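PDB 2XPP: IWS1 from Encephalitozoon cuniculi, which probably acts as a transcription factor in RNA polymerase II transcription, perhaps at both the recruitment and post-recruitment steps of the TATA-binding protein. Local coordinates for residues K37-K51 against P79-T93. Sequence-based numbering, arbitrary orientation.
Sequences KIENVEEISDILMSK and PNIKIRKRLLDVLKT
R86 reaches across to S45 and D46 and illustrates how one arginine can tie two nearly parallel helices together through several polar atoms. Its NE donates to S45 OG at 2.6 Å, with the hydroxyl oxygen close to the guanidinium plane. With CG anti to the backbone N (chi1 -176°), the R86 chain already lies against S45, and the bend at chi2 keeps NE beside the hydroxyl. R86 NH2 forms a salt bridge with D46 OD1 at 2.8 Å; the hydrogen bond within it is weak, and the carboxylate and guanidinium planes stand 86° apart. On its own helix R86 NH1 pairs with D89 OD2, completing a three-residue charge network that probably fixes the rotation of the guanidinium. M49 bends at chi2 and lays CE over one guanidinium face, 3.2 Å from R86 NH1.

The helical segments 37-48 and 81-92 run 22° apart, their axes approaching to 9.6 Å, within the all-helical bundle of IWS1, in which 79-93 belongs to the TFIIS N-terminal sequence family. Helix 5-30 packs on I44 and L48, whereas helix 62-70 touches K37, L48 and L87.

Carbon-rich contacts continue on from the polar group. L48 CB meets V90 CG1 at 3.7 Å, and V41 CG2 meets R86 CB. I38 CD1 lies against K82, N80 and I83 CG1. I83 CD1 abuts K37 CB, and K37 NZ continues to a salt bridge with D24.

Near the C-terminal ends, a water donates to M49 O and T93 OG1 and accepts from K51 NZ.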
loop_
_atom_site.group_PDB
_atom_site.type_symbol
_atom_site.label_atom_id
_atom_site.label_comp_id
_atom_site.label_asym_id
_atom_site.label_seq_id
_atom_site.Cartn_x
_atom_site.Cartn_y
_atom_site.Cartn_z
ATOM N N LYS A 37 -5.183 12.859 -3.982
ATOM C CA LYS A 37 -3.991 12.012 -3.899
ATOM C C LYS A 37 -2.886 12.570 -4.744
ATOM O O LYS A 37 -1.723 12.692 -4.306
ATOM C CB LYS A 37 -4.281 10.560 -4.336
ATOM C CG LYS A 37 -5.162 9.813 -3.338
ATOM C CD LYS A 37 -5.404 8.342 -3.767
ATOM C CE LYS A 37 -6.011 8.240 -5.162
ATOM N NZ LYS A 37 -7.330 8.911 -5.218
ATOM N N ILE A 38 -3.230 12.909 -5.970
ATOM C CA ILE A 38 -2.165 13.397 -6.861
ATOM C C ILE A 38 -1.566 14.723 -6.400
ATOM O O ILE A 38 -0.363 14.944 -6.583
ATOM C CB ILE A 38 -2.653 13.382 -8.342
ATOM C CG1 ILE A 38 -1.478 13.586 -9.303
ATOM C CG2 ILE A 38 -3.696 14.411 -8.604
ATOM C CD1 ILE A 38 -0.575 12.371 -9.400
ATOM N N GLU A 39 -2.383 15.602 -5.812
ATOM C CA GLU A 39 -1.917 16.930 -5.394
ATOM C C GLU A 39 -1.041 16.846 -4.126
ATOM O O GLU A 39 -0.293 17.786 -3.808
ATOM C CB GLU A 39 -3.090 17.903 -5.197
ATOM C CG GLU A 39 -3.758 18.279 -6.536
ATOM C CD GLU A 39 -5.120 18.988 -6.398
ATOM O OE1 GLU A 39 -5.633 19.092 -5.265
ATOM O OE2 GLU A 39 -5.677 19.448 -7.443
ATOM N N ASN A 40 -1.134 15.724 -3.415
ATOM C CA ASN A 40 -0.477 15.610 -2.108
ATOM C C ASN A 40 0.576 14.515 -2.038
ATOM O O ASN A 40 1.313 14.434 -1.049
ATOM C CB ASN A 40 -1.528 15.378 -1.020
ATOM C CG ASN A 40 -2.336 16.613 -0.735
ATOM O OD1 ASN A 40 -1.883 17.505 -0.009
ATOM N ND2 ASN A 40 -3.514 16.716 -1.332
ATOM N N VAL A 41 0.614 13.640 -3.037
ATOM C CA VAL A 41 1.463 12.453 -2.951
ATOM C C VAL A 41 2.954 12.793 -2.767
ATOM O O VAL A 41 3.647 12.068 -2.023
ATOM C CB VAL A 41 1.272 11.430 -4.123
ATOM C CG1 VAL A 41 1.706 11.981 -5.487
ATOM C CG2 VAL A 41 1.978 10.120 -3.807
ATOM N N GLU A 42 3.442 13.827 -3.445
ATOM C CA GLU A 42 4.893 14.143 -3.360
ATOM C C GLU A 42 5.256 14.570 -1.943
ATOM O O GLU A 42 6.209 14.035 -1.346
ATOM C CB GLU A 42 5.299 15.182 -4.395
ATOM C CG GLU A 42 5.417 14.571 -5.796
ATOM C CD GLU A 42 5.931 15.562 -6.893
ATOM O OE1 GLU A 42 5.991 16.809 -6.662
ATOM O OE2 GLU A 42 6.276 15.081 -8.008
ATOM N N GLU A 43 4.446 15.442 -1.378
ATOM C CA GLU A 43 4.666 15.896 -0.003
ATOM C C GLU A 43 4.534 14.791 1.021
ATOM O O GLU A 43 5.418 14.618 1.877
ATOM C CB GLU A 43 3.684 16.995 0.379
ATOM C CG GLU A 43 3.990 17.582 1.748
ATOM C CD GLU A 43 2.893 18.492 2.281
ATOM O OE1 GLU A 43 2.089 19.038 1.480
ATOM O OE2 GLU A 43 2.863 18.669 3.518
ATOM N N ILE A 44 3.421 14.059 0.950
ATOM C CA ILE A 44 3.172 12.988 1.909
ATOM C C ILE A 44 4.230 11.881 1.786
ATOM O O ILE A 44 4.694 11.344 2.799
ATOM C CB ILE A 44 1.727 12.469 1.800
ATOM C CG1 ILE A 44 0.772 13.548 2.352
ATOM C CG2 ILE A 44 1.551 11.095 2.553
ATOM C CD1 ILE A 44 -0.680 13.245 2.181
ATOM N N SER A 45 4.587 11.520 0.556
ATOM C CA SER A 45 5.585 10.469 0.357
ATOM C C SER A 45 6.965 10.852 0.943
ATOM O O SER A 45 7.671 10.010 1.508
ATOM C CB SER A 45 5.664 10.053 -1.113
ATOM O OG SER A 45 6.230 11.089 -1.930
ATOM N N ASP A 46 7.333 12.110 0.813
ATOM C CA ASP A 46 8.553 12.612 1.441
ATOM C C ASP A 46 8.525 12.410 2.953
ATOM O O ASP A 46 9.519 11.969 3.530
ATOM C CB ASP A 46 8.788 14.078 1.098
ATOM C CG ASP A 46 9.351 14.262 -0.312
ATOM O OD1 ASP A 46 9.489 13.260 -1.064
ATOM O OD2 ASP A 46 9.645 15.412 -0.673
ATOM N N ILE A 47 7.398 12.709 3.598
ATOM C CA ILE A 47 7.263 12.463 5.034
ATOM C C ILE A 47 7.290 10.969 5.382
ATOM O O ILE A 47 7.932 10.571 6.362
ATOM C CB ILE A 47 5.993 13.113 5.612
ATOM C CG1 ILE A 47 6.018 14.618 5.339
ATOM C CG2 ILE A 47 5.821 12.763 7.095
ATOM C CD1 ILE A 47 4.680 15.301 5.549
ATOM N N LEU A 48 6.603 10.158 4.592
ATOM C CA LEU A 48 6.564 8.721 4.818
ATOM C C LEU A 48 7.941 8.097 4.728
ATOM O O LEU A 48 8.143 6.977 5.235
ATOM C CB LEU A 48 5.645 8.050 3.811
ATOM C CG LEU A 48 4.152 8.327 3.942
ATOM C CD1 LEU A 48 3.492 7.684 2.742
ATOM C CD2 LEU A 48 3.594 7.737 5.259
ATOM N N MET A 49 8.869 8.806 4.091
ATOM C CA MET A 49 10.265 8.316 3.961
ATOM C C MET A 49 11.154 8.596 5.191
ATOM O O MET A 49 12.303 8.157 5.226
ATOM C CB MET A 49 10.975 8.945 2.729
ATOM C CG MET A 49 10.297 8.714 1.387
ATOM S SD MET A 49 10.803 7.154 0.717
ATOM C CE MET A 49 10.334 7.361 -0.965
ATOM N N SER A 50 10.668 9.391 6.141
ATOM C CA SER A 50 11.467 9.809 7.297
ATOM C C SER A 50 11.886 8.594 8.090
ATOM O O SER A 50 11.059 7.832 8.536
ATOM C CB SER A 50 10.637 10.723 8.233
ATOM O OG SER A 50 11.322 10.883 9.463
ATOM N N LYS A 51 13.181 8.391 8.257
ATOM C CA LYS A 51 13.648 7.266 9.072
ATOM C C LYS A 51 13.278 7.453 10.546
ATOM O O LYS A 51 13.004 6.469 11.237
ATOM C CB LYS A 51 15.164 7.070 8.924
ATOM C CG LYS A 51 15.595 6.648 7.487
ATOM C CD LYS A 51 14.870 5.405 6.987
ATOM C CE LYS A 51 15.562 4.825 5.775
ATOM N NZ LYS A 51 14.634 3.881 5.107
ATOM N N PRO A 79 -5.594 4.387 -9.334
ATOM C CA PRO A 79 -5.009 5.718 -9.147
ATOM C C PRO A 79 -3.952 6.034 -10.170
ATOM O O PRO A 79 -3.344 5.105 -10.749
ATOM C CB PRO A 79 -4.345 5.639 -7.769
ATOM C CG PRO A 79 -4.550 4.281 -7.272
ATOM C CD PRO A 79 -5.370 3.477 -8.195
ATOM N N ASN A 80 -3.751 7.339 -10.402
ATOM C CA ASN A 80 -2.748 7.841 -11.328
ATOM C C ASN A 80 -1.399 7.154 -11.103
ATOM O O ASN A 80 -1.016 6.894 -9.946
ATOM C CB ASN A 80 -2.589 9.355 -11.112
ATOM C CG ASN A 80 -1.741 9.985 -12.117
ATOM O OD1 ASN A 80 -0.529 9.728 -12.204
ATOM N ND2 ASN A 80 -2.360 10.868 -12.947
ATOM N N ILE A 81 -0.736 6.808 -12.206
ATOM C CA ILE A 81 0.506 5.995 -12.122
ATOM C C ILE A 81 1.574 6.717 -11.248
ATOM O O ILE A 81 2.490 6.068 -10.674
ATOM C CB ILE A 81 1.040 5.644 -13.555
ATOM C CG1 ILE A 81 2.024 4.446 -13.464
ATOM C CG2 ILE A 81 1.645 6.861 -14.235
ATOM C CD1 ILE A 81 2.524 3.963 -14.763
ATOM N N LYS A 82 1.486 8.042 -11.145
ATOM C CA LYS A 82 2.493 8.745 -10.300
ATOM C C LYS A 82 2.338 8.330 -8.834
ATOM O O LYS A 82 3.340 8.146 -8.105
ATOM C CB LYS A 82 2.387 10.248 -10.477
ATOM C CG LYS A 82 3.192 11.034 -9.433
ATOM C CD LYS A 82 3.307 12.478 -9.862
ATOM C CE LYS A 82 3.540 13.417 -8.688
ATOM N NZ LYS A 82 2.251 14.120 -8.262
ATOM N N ILE A 83 1.088 8.143 -8.391
ATOM C CA ILE A 83 0.798 7.611 -7.075
ATOM C C ILE A 83 1.271 6.167 -6.880
ATOM O O ILE A 83 1.923 5.831 -5.859
ATOM C CB ILE A 83 -0.716 7.695 -6.756
ATOM C CG1 ILE A 83 -1.178 9.154 -6.931
ATOM C CG2 ILE A 83 -1.002 7.047 -5.375
ATOM C CD1 ILE A 83 -2.671 9.241 -7.264
ATOM N N ARG A 84 0.985 5.339 -7.877
ATOM C CA ARG A 84 1.382 3.927 -7.869
ATOM C C ARG A 84 2.900 3.832 -7.716
ATOM O O ARG A 84 3.405 3.082 -6.857
ATOM C CB ARG A 84 0.912 3.234 -9.142
ATOM C CG ARG A 84 -0.624 3.335 -9.236
ATOM C CD ARG A 84 -1.270 2.313 -10.147
ATOM N NE ARG A 84 -0.683 2.081 -11.474
ATOM C CZ ARG A 84 -1.144 2.629 -12.611
ATOM N NH1 ARG A 84 -2.117 3.527 -12.568
ATOM N NH2 ARG A 84 -0.614 2.314 -13.794
ATOM N N LYS A 85 3.617 4.577 -8.536
ATOM C CA LYS A 85 5.096 4.510 -8.506
ATOM C C LYS A 85 5.640 5.009 -7.183
ATOM O O LYS A 85 6.496 4.342 -6.553
ATOM C CB LYS A 85 5.682 5.333 -9.637
ATOM C CG LYS A 85 5.498 4.613 -10.919
ATOM C CD LYS A 85 6.129 5.428 -12.012
ATOM C CE LYS A 85 6.110 4.599 -13.251
ATOM N NZ LYS A 85 6.778 5.346 -14.348
ATOM N N ARG A 86 5.160 6.160 -6.743
ATOM C CA ARG A 86 5.769 6.783 -5.578
ATOM C C ARG A 86 5.516 5.991 -4.280
ATOM O O ARG A 86 6.429 5.843 -3.485
ATOM C CB ARG A 86 5.248 8.170 -5.414
ATOM C CG ARG A 86 5.924 8.870 -4.281
ATOM C CD ARG A 86 7.390 9.233 -4.646
ATOM N NE ARG A 86 7.955 9.968 -3.527
ATOM C CZ ARG A 86 9.197 9.886 -3.081
ATOM N NH1 ARG A 86 10.080 9.084 -3.672
ATOM N NH2 ARG A 86 9.548 10.614 -2.032
ATOM N N LEU A 87 4.308 5.470 -4.122
ATOM C CA LEU A 87 3.981 4.644 -2.943
ATOM C C LEU A 87 4.714 3.321 -2.955
ATOM O O LEU A 87 5.074 2.837 -1.893
ATOM C CB LEU A 87 2.481 4.466 -2.692
ATOM C CG LEU A 87 1.834 5.808 -2.268
ATOM C CD1 LEU A 87 0.357 5.516 -2.039
ATOM C CD2 LEU A 87 2.485 6.405 -1.015
ATOM N N LEU A 88 4.941 2.713 -4.115
ATOM C CA LEU A 88 5.722 1.470 -4.125
ATOM C C LEU A 88 7.158 1.817 -3.718
ATOM O O LEU A 88 7.800 1.046 -3.027
ATOM C CB LEU A 88 5.756 0.804 -5.509
ATOM C CG LEU A 88 4.434 0.116 -5.902
ATOM C CD1 LEU A 88 4.659 -0.534 -7.240
ATOM C CD2 LEU A 88 3.917 -0.925 -4.891
ATOM N N ASP A 89 7.662 2.972 -4.170
ATOM C CA ASP A 89 9.016 3.430 -3.763
ATOM C C ASP A 89 9.101 3.601 -2.237
ATOM O O ASP A 89 10.125 3.191 -1.618
ATOM C CB ASP A 89 9.336 4.761 -4.465
ATOM C CG ASP A 89 10.697 5.337 -4.095
ATOM O OD1 ASP A 89 11.707 4.581 -4.044
ATOM O OD2 ASP A 89 10.749 6.583 -3.902
ATOM N N VAL A 90 8.105 4.266 -1.652
ATOM C CA VAL A 90 7.987 4.395 -0.183
ATOM C C VAL A 90 8.065 3.020 0.544
ATOM O O VAL A 90 8.897 2.835 1.444
ATOM C CB VAL A 90 6.710 5.149 0.237
ATOM C CG1 VAL A 90 6.422 5.012 1.763
ATOM C CG2 VAL A 90 6.850 6.643 -0.120
ATOM N N LEU A 91 7.199 2.097 0.130
ATOM C CA LEU A 91 7.126 0.758 0.745
ATOM C C LEU A 91 8.481 0.037 0.712
ATOM O O LEU A 91 8.839 -0.645 1.674
ATOM C CB LEU A 91 6.061 -0.061 0.015
ATOM C CG LEU A 91 4.631 0.376 0.315
ATOM C CD1 LEU A 91 3.731 -0.304 -0.618
ATOM C CD2 LEU A 91 4.208 0.065 1.767
ATOM N N LYS A 92 9.242 0.230 -0.362
ATOM C CA LYS A 92 10.520 -0.456 -0.545
ATOM C C LYS A 92 11.512 -0.037 0.541
ATOM O O LYS A 92 12.432 -0.819 0.925
ATOM C CB LYS A 92 11.124 -0.116 -1.924
ATOM C CG LYS A 92 12.391 -0.800 -2.204
ATOM C CD LYS A 92 12.723 -0.568 -3.666
ATOM C CE LYS A 92 14.183 -0.296 -3.876
ATOM N NZ LYS A 92 14.402 -0.083 -5.342
ATOM N N THR A 93 11.332 1.186 1.041
ATOM C CA THR A 93 12.266 1.775 2.004
ATOM C C THR A 93 11.954 1.410 3.454
ATOM O O THR A 93 12.763 1.713 4.338
ATOM C CB THR A 93 12.348 3.335 1.937
ATOM O OG1 THR A 93 11.171 3.931 2.485
ATOM C CG2 THR A 93 12.599 3.855 0.499
HETATM O O HOH W 1 12.352 5.233 4.703
#